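Side-chain contacts in Cel44C (PDB 2YIH), which probably cleaves the beta-1,4-linked glucan backbone of xyloglucan and cellulose, through this family 44 glycoside hydrolase region of a larger multidomain enzyme: residues A[237-242]-A[283-288]; A[255-260]-A[332-337]; A[287-290]-A[295-298]; A[320-323]-A[327-330]. The protein carries 8 engineered substitutions. All blocks are in the same frame, centred on the assembly; numbering follows the deposited sequence.

Contact 1. Residues A[237-242]-A[283-288]. With BGC (beta-D-glucopyranose), chain B.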
loop_
_atom_site.group_PDB
_atom_site.type_symbol
_atom_site.label_atom_id
_atom_site.label_comp_id
_atom_site.label_asym_id
_atom_site.label_seq_id
_atom_site.Cartn_x
_atom_site.Cartn_y
_atom_site.Cartn_z
ATOM N N GLY A 237 13.092 10.286 -3.663
ATOM C CA GLY A 237 14.536 10.456 -3.451
ATOM C C GLY A 237 15.267 9.126 -3.248
ATOM O O GLY A 237 16.433 8.979 -3.631
ATOM N N ALA A 238 14.584 8.150 -2.652
ATOM C CA ALA A 238 15.129 6.818 -2.505
ATOM C C ALA A 238 15.026 6.035 -3.824
ATOM O O ALA A 238 15.939 5.277 -4.164
ATOM C CB ALA A 238 14.385 6.058 -1.380
ATOM N N TYR A 239 13.911 6.174 -4.548
ATOM C CA TYR A 239 13.814 5.541 -5.886
ATOM C C TYR A 239 14.997 5.992 -6.770
ATOM O O TYR A 239 15.582 5.186 -7.492
ATOM C CB TYR A 239 12.552 5.969 -6.642
ATOM C CG TYR A 239 11.163 5.741 -6.051
ATOM C CD1 TYR A 239 10.948 5.331 -4.721
ATOM C CD2 TYR A 239 10.049 6.051 -6.836
ATOM C CE1 TYR A 239 9.632 5.234 -4.207
ATOM C CE2 TYR A 239 8.768 5.942 -6.359
ATOM C CZ TYR A 239 8.556 5.612 -5.024
ATOM O OH TYR A 239 7.239 5.519 -4.615
ATOM N N LYS A 240 15.356 7.272 -6.668
ATOM C CA LYS A 240 16.335 7.884 -7.586
ATOM C C LYS A 240 17.769 7.373 -7.326
ATOM O O LYS A 240 18.415 6.863 -8.227
ATOM C CB LYS A 240 16.291 9.406 -7.456
ATOM C CG LYS A 240 17.152 10.135 -8.527
ATOM C CD LYS A 240 16.849 9.617 -9.915
ATOM C CE LYS A 240 17.356 10.578 -10.979
ATOM N NZ LYS A 240 18.814 10.415 -11.171
ATOM N N ASP A 241 18.248 7.487 -6.088
ATOM C CA ASP A 241 19.645 7.135 -5.793
ATOM C C ASP A 241 19.810 6.727 -4.335
ATOM O O ASP A 241 20.887 6.901 -3.708
ATOM C CB ASP A 241 20.593 8.304 -6.184
ATOM C CG ASP A 241 20.353 9.580 -5.367
ATOM O OD1 ASP A 241 19.452 9.642 -4.493
ATOM O OD2 ASP A 241 21.078 10.569 -5.626
ATOM N N LEU A 242 18.752 6.116 -3.805
ATOM C CA LEU A 242 18.775 5.670 -2.433
ATOM C C LEU A 242 19.185 6.808 -1.463
ATOM O O LEU A 242 19.980 6.622 -0.558
ATOM C CB LEU A 242 19.640 4.392 -2.273
ATOM C CG LEU A 242 19.385 3.605 -0.973
ATOM C CD1 LEU A 242 17.948 3.028 -0.930
ATOM C CD2 LEU A 242 20.401 2.459 -0.857
ATOM N N VAL A 283 7.229 -0.072 -2.873
ATOM C CA VAL A 283 7.472 1.365 -2.628
ATOM C C VAL A 283 6.395 2.009 -1.738
ATOM O O VAL A 283 5.267 1.514 -1.621
ATOM C CB VAL A 283 7.547 2.155 -3.954
ATOM C CG1 VAL A 283 8.688 1.637 -4.821
ATOM C CG2 VAL A 283 6.221 2.101 -4.710
ATOM N N HIS A 284 6.779 3.111 -1.089
ATOM C CA HIS A 284 5.818 4.040 -0.484
ATOM C C HIS A 284 5.675 5.293 -1.359
ATOM O O HIS A 284 6.622 5.702 -2.026
ATOM C CB HIS A 284 6.310 4.412 0.919
ATOM C CG HIS A 284 6.391 3.222 1.830
ATOM N ND1 HIS A 284 6.914 3.278 3.106
ATOM C CD2 HIS A 284 5.944 1.952 1.657
ATOM C CE1 HIS A 284 6.808 2.086 3.674
ATOM N NE2 HIS A 284 6.216 1.264 2.815
ATOM N N TRP A 285 4.502 5.902 -1.311
ATOM C CA TRP A 285 4.220 7.061 -2.164
ATOM C C TRP A 285 3.330 8.063 -1.433
ATOM O O TRP A 285 2.112 7.862 -1.307
ATOM C CB TRP A 285 3.552 6.578 -3.451
ATOM C CG TRP A 285 3.200 7.688 -4.412
ATOM C CD1 TRP A 285 1.954 8.151 -4.694
ATOM C CD2 TRP A 285 4.096 8.377 -5.299
ATOM N NE1 TRP A 285 2.018 9.133 -5.674
ATOM C CE2 TRP A 285 3.320 9.287 -6.061
ATOM C CE3 TRP A 285 5.484 8.329 -5.513
ATOM C CZ2 TRP A 285 3.885 10.107 -7.067
ATOM C CZ3 TRP A 285 6.049 9.171 -6.517
ATOM C CH2 TRP A 285 5.255 10.058 -7.243
ATOM N N TYR A 286 3.951 9.125 -0.912
ATOM C CA TYR A 286 3.198 10.226 -0.349
ATOM C C TYR A 286 3.336 11.378 -1.329
ATOM O O TYR A 286 4.449 11.903 -1.531
ATOM C CB TYR A 286 3.764 10.595 1.023
ATOM C CG TYR A 286 3.679 9.453 1.998
ATOM C CD1 TYR A 286 2.450 9.060 2.528
ATOM C CD2 TYR A 286 4.813 8.706 2.325
ATOM C CE1 TYR A 286 2.373 8.026 3.439
ATOM C CE2 TYR A 286 4.731 7.655 3.238
ATOM C CZ TYR A 286 3.488 7.337 3.771
ATOM O OH TYR A 286 3.376 6.326 4.676
ATOM N N PRO A 287 2.234 11.741 -1.996
ATOM C CA PRO A 287 2.309 12.794 -3.023
ATOM C C PRO A 287 3.023 14.044 -2.510
ATOM O O PRO A 287 2.793 14.468 -1.357
ATOM C CB PRO A 287 0.826 13.079 -3.340
ATOM C CG PRO A 287 0.145 11.723 -3.135
ATOM C CD PRO A 287 0.911 11.078 -1.948
ATOM N N GLU A 288 3.933 14.582 -3.329
ATOM C CA GLU A 288 4.518 15.895 -3.088
ATOM C C GLU A 288 3.692 16.999 -3.738
ATOM O O GLU A 288 4.045 18.178 -3.623
ATOM C CB GLU A 288 5.960 15.952 -3.609
ATOM C CG GLU A 288 6.917 15.018 -2.854
ATOM C CD GLU A 288 7.505 15.643 -1.586
ATOM O OE1 GLU A 288 7.011 16.696 -1.130
ATOM O OE2 GLU A 288 8.485 15.087 -1.051
HETATM C C2 BGC B . 9.886 14.186 2.145
HETATM C C3 BGC B . 9.434 13.838 3.559
HETATM C C4 BGC B . 10.385 12.803 4.205
HETATM C C5 BGC B . 11.794 13.389 4.083
HETATM C C6 BGC B . 12.898 12.536 4.700
HETATM C C1 BGC B . 11.333 14.630 2.113
HETATM O O2 BGC B . 9.104 15.246 1.573
HETATM O O3 BGC B . 8.139 13.258 3.449
HETATM O O4 BGC B . 9.981 12.486 5.562
HETATM O O5 BGC B . 12.147 13.605 2.705
HETATM O O6 BGC B . 14.118 13.277 4.645
#

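Contact 2. Residues A[255-260]-A[332-337]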
loop_
_atom_site.group_PDB
_atom_site.type_symbol
_atom_site.label_atom_id
_atom_site.label_comp_id
_atom_site.label_asym_id
_atom_site.label_seq_id
_atom_site.Cartn_x
_atom_site.Cartn_y
_atom_site.Cartn_z
ATOM N N TYR A 255 22.746 2.706 -14.987
ATOM C CA TYR A 255 21.375 2.564 -14.496
ATOM C C TYR A 255 20.712 3.931 -14.464
ATOM O O TYR A 255 21.342 4.943 -14.108
ATOM C CB TYR A 255 21.363 1.937 -13.099
ATOM C CG TYR A 255 21.791 0.488 -13.010
ATOM C CD1 TYR A 255 21.056 -0.529 -13.624
ATOM C CD2 TYR A 255 22.901 0.130 -12.252
ATOM C CE1 TYR A 255 21.449 -1.879 -13.520
ATOM C CE2 TYR A 255 23.286 -1.193 -12.101
ATOM C CZ TYR A 255 22.550 -2.200 -12.731
ATOM O OH TYR A 255 22.944 -3.506 -12.566
ATOM N N SER A 256 19.426 3.980 -14.807
ATOM C CA SER A 256 18.713 5.254 -14.800
ATOM C C SER A 256 18.444 5.748 -13.385
ATOM O O SER A 256 18.213 6.940 -13.175
ATOM C CB SER A 256 17.372 5.144 -15.539
ATOM O OG SER A 256 17.599 4.798 -16.905
ATOM N N TRP A 257 18.283 4.793 -12.469
ATOM C CA TRP A 257 17.971 5.092 -11.074
ATOM C C TRP A 257 18.174 3.867 -10.224
ATOM O O TRP A 257 18.377 2.765 -10.762
ATOM C CB TRP A 257 16.540 5.657 -10.891
ATOM C CG TRP A 257 15.355 4.807 -11.411
ATOM C CD1 TRP A 257 15.386 3.761 -12.299
ATOM C CD2 TRP A 257 13.972 5.070 -11.144
ATOM N NE1 TRP A 257 14.098 3.339 -12.566
ATOM C CE2 TRP A 257 13.214 4.138 -11.882
ATOM C CE3 TRP A 257 13.302 6.018 -10.351
ATOM C CZ2 TRP A 257 11.810 4.108 -11.844
ATOM C CZ3 TRP A 257 11.901 6.012 -10.323
ATOM C CH2 TRP A 257 11.172 5.061 -11.066
ATOM N N PHE A 258 18.154 4.061 -8.897
ATOM C CA PHE A 258 18.413 2.958 -7.950
ATOM C C PHE A 258 17.416 1.792 -8.133
ATOM O O PHE A 258 17.766 0.626 -7.931
ATOM C CB PHE A 258 18.407 3.494 -6.487
ATOM C CG PHE A 258 18.478 2.409 -5.460
ATOM C CD1 PHE A 258 19.672 1.758 -5.204
ATOM C CD2 PHE A 258 17.300 1.909 -4.883
ATOM C CE1 PHE A 258 19.707 0.624 -4.326
ATOM C CE2 PHE A 258 17.309 0.805 -4.024
ATOM C CZ PHE A 258 18.515 0.132 -3.747
ATOM N N VAL A 259 16.175 2.122 -8.497
ATOM C CA VAL A 259 15.140 1.107 -8.761
ATOM C C VAL A 259 15.740 0.015 -9.669
ATOM O O VAL A 259 15.628 -1.171 -9.372
ATOM C CB VAL A 259 13.898 1.751 -9.450
ATOM C CG1 VAL A 259 12.942 0.668 -10.075
ATOM C CG2 VAL A 259 13.146 2.668 -8.457
ATOM N N ASP A 260 16.407 0.434 -10.750
ATOM C CA ASP A 260 16.992 -0.511 -11.715
ATOM C C ASP A 260 18.157 -1.299 -11.143
ATOM O O ASP A 260 18.244 -2.520 -11.350
ATOM C CB ASP A 260 17.473 0.242 -12.968
ATOM C CG ASP A 260 16.317 0.800 -13.783
ATOM O OD1 ASP A 260 15.168 0.342 -13.603
ATOM O OD2 ASP A 260 16.546 1.740 -14.566
ATOM N N SER A 332 10.493 14.905 -14.199
ATOM C CA SER A 332 9.251 14.544 -14.882
ATOM C C SER A 332 9.373 13.339 -15.805
ATOM O O SER A 332 8.365 12.747 -16.159
ATOM C CB SER A 332 8.642 15.722 -15.655
ATOM O OG SER A 332 9.515 16.123 -16.697
ATOM N N GLU A 333 10.591 12.967 -16.185
ATOM C CA GLU A 333 10.771 11.810 -17.073
ATOM C C GLU A 333 10.508 10.502 -16.329
ATOM O O GLU A 333 10.383 9.449 -16.952
ATOM C CB GLU A 333 12.177 11.788 -17.723
ATOM C CG GLU A 333 13.298 11.412 -16.782
ATOM C CD GLU A 333 13.969 12.624 -16.104
ATOM O OE1 GLU A 333 13.293 13.620 -15.753
ATOM O OE2 GLU A 333 15.204 12.565 -15.939
ATOM N N PHE A 334 10.392 10.586 -15.004
ATOM C CA PHE A 334 9.989 9.425 -14.207
ATOM C C PHE A 334 8.497 9.399 -13.910
ATOM O O PHE A 334 8.020 8.503 -13.193
ATOM C CB PHE A 334 10.799 9.376 -12.917
ATOM C CG PHE A 334 12.277 9.145 -13.144
ATOM C CD1 PHE A 334 12.774 7.855 -13.307
ATOM C CD2 PHE A 334 13.150 10.224 -13.243
ATOM C CE1 PHE A 334 14.126 7.631 -13.491
ATOM C CE2 PHE A 334 14.492 10.019 -13.479
ATOM C CZ PHE A 334 14.992 8.721 -13.578
ATOM N N LEU A 335 7.745 10.343 -14.496
ATOM C CA LEU A 335 6.294 10.391 -14.335
ATOM C C LEU A 335 5.604 10.164 -15.679
ATOM O O LEU A 335 6.132 10.544 -16.727
ATOM C CB LEU A 335 5.865 11.757 -13.751
ATOM C CG LEU A 335 6.570 12.144 -12.441
ATOM C CD1 LEU A 335 6.093 13.552 -11.971
ATOM C CD2 LEU A 335 6.341 11.081 -11.334
ATOM N N PRO A 336 4.409 9.564 -15.664
ATOM C CA PRO A 336 3.676 9.070 -14.498
ATOM C C PRO A 336 4.331 7.880 -13.849
ATOM O O PRO A 336 5.013 7.092 -14.508
ATOM C CB PRO A 336 2.313 8.666 -15.070
ATOM C CG PRO A 336 2.581 8.420 -16.567
ATOM C CD PRO A 336 3.682 9.371 -16.930
ATOM N N ILE A 337 4.109 7.731 -12.548
ATOM C CA ILE A 337 4.955 6.843 -11.787
ATOM C C ILE A 337 4.663 5.364 -11.957
ATOM O O ILE A 337 5.592 4.548 -11.952
ATOM C CB ILE A 337 5.084 7.271 -10.297
ATOM C CG1 ILE A 337 6.222 6.493 -9.621
ATOM C CG2 ILE A 337 3.753 7.111 -9.550
ATOM C CD1 ILE A 337 7.636 6.964 -10.057
#

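Contact 3. Residues A[287-290]-A[295-298]. With BGC (beta-D-glucopyranose), chain B.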
loop_
_atom_site.group_PDB
_atom_site.type_symbol
_atom_site.label_atom_id
_atom_site.label_comp_id
_atom_site.label_asym_id
_atom_site.label_seq_id
_atom_site.Cartn_x
_atom_site.Cartn_y
_atom_site.Cartn_z
ATOM N N PRO A 287 2.234 11.741 -1.996
ATOM C CA PRO A 287 2.309 12.794 -3.023
ATOM C C PRO A 287 3.023 14.044 -2.510
ATOM O O PRO A 287 2.793 14.468 -1.357
ATOM C CB PRO A 287 0.826 13.079 -3.340
ATOM C CG PRO A 287 0.145 11.723 -3.135
ATOM C CD PRO A 287 0.911 11.078 -1.948
ATOM N N GLU A 288 3.933 14.582 -3.329
ATOM C CA GLU A 288 4.518 15.895 -3.088
ATOM C C GLU A 288 3.692 16.999 -3.738
ATOM O O GLU A 288 4.045 18.178 -3.623
ATOM C CB GLU A 288 5.960 15.952 -3.609
ATOM C CG GLU A 288 6.917 15.018 -2.854
ATOM C CD GLU A 288 7.505 15.643 -1.586
ATOM O OE1 GLU A 288 7.011 16.696 -1.130
ATOM O OE2 GLU A 288 8.485 15.087 -1.051
ATOM N N ALA A 289 2.663 16.613 -4.481
ATOM C CA ALA A 289 1.717 17.558 -5.094
ATOM C C ALA A 289 1.274 18.669 -4.153
ATOM O O ALA A 289 0.880 18.419 -2.985
ATOM C CB ALA A 289 0.521 16.815 -5.672
ATOM N N MET A 290 1.369 19.894 -4.667
ATOM C CA MET A 290 1.006 21.115 -3.944
ATOM C C MET A 290 -0.226 21.795 -4.550
ATOM O O MET A 290 -0.424 21.767 -5.766
ATOM C CB MET A 290 2.162 22.116 -4.017
ATOM C CG MET A 290 3.480 21.546 -3.599
ATOM S SD MET A 290 3.678 21.608 -1.819
ATOM C CE MET A 290 4.905 22.909 -1.701
ATOM N N ARG A 295 1.239 21.220 0.739
ATOM C CA ARG A 295 1.394 19.838 0.243
ATOM C C ARG A 295 0.148 19.033 0.607
ATOM O O ARG A 295 -0.271 19.076 1.752
ATOM C CB ARG A 295 2.643 19.191 0.877
ATOM C CG ARG A 295 2.978 17.818 0.310
ATOM C CD ARG A 295 4.076 17.140 1.132
ATOM N NE ARG A 295 4.348 15.800 0.642
ATOM C CZ ARG A 295 5.356 15.041 1.051
ATOM N NH1 ARG A 295 6.237 15.517 1.929
ATOM N NH2 ARG A 295 5.542 13.845 0.509
ATOM N N ILE A 296 -0.445 18.290 -0.337
ATOM C CA ILE A 296 -1.749 17.676 -0.041
ATOM C C ILE A 296 -1.756 16.715 1.138
ATOM O O ILE A 296 -2.814 16.454 1.740
ATOM C CB ILE A 296 -2.394 17.018 -1.276
ATOM C CG1 ILE A 296 -1.572 15.823 -1.762
ATOM C CG2 ILE A 296 -2.558 18.062 -2.390
ATOM C CD1 ILE A 296 -2.303 15.018 -2.859
ATOM N N THR A 297 -0.600 16.141 1.453
ATOM C CA THR A 297 -0.536 15.169 2.530
ATOM C C THR A 297 -0.386 15.836 3.902
ATOM O O THR A 297 -0.479 15.152 4.922
ATOM C CB THR A 297 0.652 14.216 2.340
ATOM O OG1 THR A 297 1.816 15.007 2.059
ATOM C CG2 THR A 297 0.395 13.305 1.170
ATOM N N ASN A 298 -0.158 17.145 3.926
ATOM C CA ASN A 298 0.162 17.840 5.196
ATOM C C ASN A 298 -1.093 18.269 5.979
ATOM O O ASN A 298 -1.172 18.106 7.208
ATOM C CB ASN A 298 1.085 19.048 4.953
ATOM C CG ASN A 298 2.537 18.639 4.758
ATOM O OD1 ASN A 298 3.353 19.408 4.233
ATOM N ND2 ASN A 298 2.867 17.439 5.167
HETATM C C2 BGC B . 9.886 14.186 2.145
HETATM C C3 BGC B . 9.434 13.838 3.559
HETATM C C4 BGC B . 10.385 12.803 4.205
HETATM C C5 BGC B . 11.794 13.389 4.083
HETATM C C6 BGC B . 12.898 12.536 4.700
HETATM C C1 BGC B . 11.333 14.630 2.113
HETATM O O2 BGC B . 9.104 15.246 1.573
HETATM O O3 BGC B . 8.139 13.258 3.449
HETATM O O4 BGC B . 9.981 12.486 5.562
HETATM O O5 BGC B . 12.147 13.605 2.705
HETATM O O6 BGC B . 14.118 13.277 4.645
#

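Contact 4. Residues A[320-323]-A[327-330]. With BGC (beta-D-glucopyranose), chain C.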
loop_
_atom_site.group_PDB
_atom_site.type_symbol
_atom_site.label_atom_id
_atom_site.label_comp_id
_atom_site.label_asym_id
_atom_site.label_seq_id
_atom_site.Cartn_x
_atom_site.Cartn_y
_atom_site.Cartn_z
ATOM N N THR A 320 -0.169 13.161 -19.571
ATOM C CA THR A 320 -0.400 14.572 -19.846
ATOM C C THR A 320 -0.382 15.445 -18.605
ATOM O O THR A 320 -0.422 16.662 -18.698
ATOM C CB THR A 320 -1.717 14.817 -20.622
ATOM O OG1 THR A 320 -2.856 14.631 -19.756
ATOM C CG2 THR A 320 -1.818 13.873 -21.802
ATOM N N TYR A 321 -0.261 14.837 -17.436
ATOM C CA TYR A 321 -0.464 15.603 -16.211
ATOM C C TYR A 321 0.852 15.964 -15.543
ATOM O O TYR A 321 1.668 15.086 -15.243
ATOM C CB TYR A 321 -1.410 14.862 -15.233
ATOM C CG TYR A 321 -1.692 15.662 -13.979
ATOM C CD1 TYR A 321 -2.460 16.836 -14.035
ATOM C CD2 TYR A 321 -1.177 15.275 -12.746
ATOM C CE1 TYR A 321 -2.690 17.591 -12.901
ATOM C CE2 TYR A 321 -1.386 16.050 -11.604
ATOM C CZ TYR A 321 -2.164 17.193 -11.688
ATOM O OH TYR A 321 -2.382 17.978 -10.583
ATOM N N LYS A 322 1.035 17.253 -15.271
ATOM C CA LYS A 322 2.219 17.715 -14.554
ATOM C C LYS A 322 1.798 18.398 -13.270
ATOM O O LYS A 322 1.327 19.546 -13.282
ATOM C CB LYS A 322 3.037 18.708 -15.407
ATOM C CG LYS A 322 4.441 19.019 -14.831
ATOM C CD LYS A 322 5.340 19.770 -15.861
ATOM C CE LYS A 322 6.800 19.937 -15.376
ATOM N NZ LYS A 322 6.961 21.113 -14.431
ATOM N N GLU A 323 1.922 17.688 -12.153
ATOM C CA GLU A 323 1.592 18.285 -10.877
ATOM C C GLU A 323 2.582 19.401 -10.475
ATOM O O GLU A 323 3.646 19.559 -11.076
ATOM C CB GLU A 323 1.566 17.194 -9.807
ATOM C CG GLU A 323 2.980 16.689 -9.455
ATOM C CD GLU A 323 2.952 15.527 -8.463
ATOM O OE1 GLU A 323 1.899 14.846 -8.373
ATOM O OE2 GLU A 323 3.994 15.284 -7.809
ATOM N N ILE A 327 9.302 16.826 -7.675
ATOM C CA ILE A 327 9.454 15.663 -8.538
ATOM C C ILE A 327 9.075 15.956 -10.003
ATOM O O ILE A 327 9.831 15.600 -10.917
ATOM C CB ILE A 327 8.640 14.459 -8.032
ATOM C CG1 ILE A 327 9.109 14.047 -6.632
ATOM C CG2 ILE A 327 8.851 13.224 -8.927
ATOM C CD1 ILE A 327 8.028 13.227 -5.892
ATOM N N ALA A 328 7.912 16.578 -10.215
ATOM C CA ALA A 328 7.479 16.971 -11.561
ATOM C C ALA A 328 8.418 18.068 -12.077
ATOM O O ALA A 328 8.762 18.099 -13.248
ATOM C CB ALA A 328 6.044 17.459 -11.534
ATOM N N GLN A 329 8.912 18.911 -11.183
ATOM C CA GLN A 329 9.788 19.990 -11.613
ATOM C C GLN A 329 11.113 19.469 -12.180
ATOM O O GLN A 329 11.541 19.908 -13.255
ATOM C CB GLN A 329 10.028 20.988 -10.459
ATOM C CG GLN A 329 11.004 22.076 -10.803
ATOM C CD GLN A 329 10.537 22.898 -12.001
ATOM O OE1 GLN A 329 9.348 23.189 -12.144
ATOM N NE2 GLN A 329 11.487 23.323 -12.837
ATOM N N TRP A 330 11.763 18.532 -11.477
ATOM C CA TRP A 330 13.127 18.178 -11.806
ATOM C C TRP A 330 13.281 16.773 -12.342
ATOM O O TRP A 330 14.348 16.437 -12.841
ATOM C CB TRP A 330 14.049 18.397 -10.596
ATOM C CG TRP A 330 14.208 19.842 -10.258
ATOM C CD1 TRP A 330 13.686 20.493 -9.180
ATOM C CD2 TRP A 330 14.970 20.812 -10.990
ATOM N NE1 TRP A 330 14.061 21.827 -9.207
ATOM C CE2 TRP A 330 14.845 22.041 -10.310
ATOM C CE3 TRP A 330 15.737 20.762 -12.162
ATOM C CZ2 TRP A 330 15.474 23.218 -10.760
ATOM C CZ3 TRP A 330 16.362 21.933 -12.610
ATOM C CH2 TRP A 330 16.238 23.134 -11.895
HETATM C C2 BGC C . 18.999 19.405 -9.415
HETATM C C3 BGC C . 17.796 19.085 -8.531
HETATM C C4 BGC C . 17.538 20.170 -7.487
HETATM C C5 BGC C . 17.518 21.525 -8.187
HETATM C C6 BGC C . 17.262 22.690 -7.243
HETATM C C1 BGC C . 18.890 20.826 -9.959
HETATM O O1 BGC C . 20.052 21.193 -10.716
HETATM O O2 BGC C . 19.059 18.471 -10.498
HETATM O O3 BGC C . 17.958 17.821 -7.879
HETATM O O4 BGC C . 16.251 19.954 -6.921
HETATM O O5 BGC C . 18.765 21.710 -8.845
HETATM O O6 BGC C . 18.373 22.779 -6.353
HETATM O O HOH W 1 10.168 20.915 -15.424
HETATM O O HOH W 2 7.945 23.973 -14.216
#

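Contact 1. Residues A[237-242]-A[283-288]
In the parallel beta/alpha barrel, Tyr239 of helix 236-241 reaches in to the last residues of strand 280-285, Val283, His284 and Trp285, just below the rim where the chain turns into the glycan pocket. Its CG lies anti to the carbonyl carbon (chi1 -58°), and from there the phenol runs straight at the strand. Tyr239 OH donates to His284 O over 2.7 Å. It approaches from above the carbonyl plane, 46° out of it, so the bond is short without lying on a lone pair. Carbon atoms also lie against the hydroxyl: Val283 CB is 3.4 Å from Tyr239 OH, and Trp285 CE3 lies equally close, so that OH sits at the edge of the indole, near its plane. The indole gets there because Trp285 CG is anti to the backbone N (chi1 179°), which brings its six-membered ring toward the phenol. Val283 adds an off-centre CH-pi contact, with CG1 4.2 Å from the centroid of the Tyr239 ring. Valine's compact, apolar branches suit the place, meeting ring and hydroxyl at once. His284 itself turns its imidazole the other way, where ND1 is hydrogen-bonded to the pocket residue Glu187. Further along, Glu288 OE2 accepts a bond of 2.7 Å from O2 of the glucopyranose of chain B. Tyrosine thus brings both a polar tip and an apolar body to a buried site: carbon packs around its ring, while one directed hydrogen bond satisfies the hydroxyl and ties helix 236-241 to the end of strand 280-285, next to pocket residue Tyr286.

Contact 2. Residues A[255-260]-A[332-337]
The indole nitrogen NE1 of Trp257, whose ring packs on Phe334, is gripped from two quarters. It is hydrogen-bonded to Ser344 OG of helix 337-348, and Trp257 NE1 makes a weak, bent bond of 3.3 Å to Asp260 OD1 one turn along its own chain. Asp260 OD1 also bonds Ser344 OG, so the three polar groups form a small network that should limit rotation of the indole. Across the contact the forces are apolar. Phe334 lays CE1 over one face of the indole, 3.5 Å from Trp257 CD2, and its neighbour CD1 comes equally near Trp257 CE3. The ring planes stand 37° apart with 4.6 Å between the centroid of the six-membered ring and that of Phe334, an oblique pairing in which one side of the phenyl leans on the larger indole. The opposite indole face is covered by Val259 CB, making a sandwich. Ile337 ends at the ring's edge, its CD1 4.1 Å from Trp257 CH2. Trp257 CG stands between the backbone N and the carbonyl carbon (chi1 57°), a placement that swings the broad ring across to the other segment. Ser256 O meets the rim of the phenyl, 3.7 Å from Phe334 CZ. An alanine at Trp257 would remove the surface under Phe334 and Ile337, and would probably open a gap there and leave Ser344 and Asp260 without their indole partner. With Tyr239 of helix 236-241 also touching Trp257, the contact packs together the N-terminal ends of helices 258-273 and 337-348, on the outer helical layer of the TIM barrel.

Contact 3. Residues A[287-290]-A[295-298]
Arg295 leaves the backbone with CG anti to its N (chi1 -174°) and stays extended as far as NE, while Glu288 bends at its second torsion (chi2 -86°) and folds its carboxylate back over the guanidinium. The two flat groups lie 14° from parallel. Glu288 OE1 sits over the centre of the guanidinium, 3.2 Å from Arg295 CZ, in a long, weak ion pair of charges only, since no N-H points at that oxygen. The directed bonds to Pro287 lie at the guanidinium edge instead, where Arg295 NE donates to Pro287 O at 2.9 Å and NH2 adds a weak bond to the same carbonyl. NH2 also holds Tyr286 O. With its inner edge fixed by the backbone, the guanidinium presents Arg295 NH1 to the glucopyranose of chain B, weakly bonding O2 at 2.9 Å and O3 at 3.3 Å. The sugar's O2 is therefore shared between arginine and Glu288, whose OE2 is also bonded by Trp326 NE1. A methionine in place of Arg295 would lose these N-H groups and the charge, and would probably leave Pro287 O and the Glu288 carboxylate without their mate and the sugar less firmly placed. Beneath, Ile296 N donates to Ala289 O at 3.0 Å, and Ile296 CD1 packs on Pro287 CB at 3.7 Å; apolar Ile296 and Pro287 suit this buried side. Met290 and Arg295 form an antiparallel non-hydrogen-bonded pair. The contact lies at the base of a short beta-hairpin (strands 290-291 and 294-295) after strand 280-285, at the C-terminal end of the barrel strands, where TIM-barrel glycosidases build their sugar-binding sites.

Contact 4. Residues A[320-323]-A[327-330]
Ala328 presses its methyl into the loop at Glu323, and this is the tight half of the contact: Ala328 CB lies 3.2 Å from Glu323 O and 3.8 Å from Glu323 CG. A small side chain such as alanine suits a helix surface brought so near a carbonyl. Glu323 CG stands between the backbone N and the carbonyl carbon (chi1 72°), which sets its methylene beside the alanine and sends the extended chain of this buried residue on to polar partners. There OE2 bonds Ser325 OG and OE1 bonds Thr315 OG1; Ser325 OG in turn bonds Ala328 N, tying the first turn of the helix to the loop. The other half is loose and wet. Lys322 runs its hydrocarbon chain alongside the helix, with CE 3.4 Å from Ala328 O, then bends at its last torsion (chi4 -82°). Its NZ makes no direct hydrogen bond to Gln329; two waters bridge the gap. One accepts from Lys322 NZ at 3.0 Å and donates to Gln329 OE1 at 2.6 Å. The other donates to Gln329 O at 2.8 Å but receives only a weak bond from the amine. Long, flexible polar residues fit this exposed edge, where solvent carries the link. Beyond them Trp330 points away from the loop and offers a face to the glucopyranose of chain C, whose C5 lies 3.5 Å from Trp330 CE2; Gln329 CG covers the opposite face. Short helix 326-331, packed on the loop through Ala328 and bonded to Ser325 at its start, thus carries a flat aromatic platform of the kind glycoside hydrolases use to bind sugar rings along the substrate cleft.

Overall arrangement
All four contacts belong to the beta/alpha barrel and its loops, apart from the mixed beta-sheet domain. Contacts 1 and 2 have centres 10 Å apart and cross along the chain; backbone bonds from Tyr239 and Lys240 to Val259 and Phe258 join them. Contact 3 starts on the residues where contact 1 ends, sharing Pro287 and Glu288, and both touch the same glucopyranose. Contact 4 follows in sequence, its centre about 13 Å from that of contact 3, with Ile327 packing on Glu288. Contact 2 spans both along the chain and meets contact 4 where Leu335 packs on Ala328. Contacts 1, 3 and 4 carry pocket residues, so hairpin and helix 326-331 probably line one side of the glycan cleft, while contact 2 packs behind.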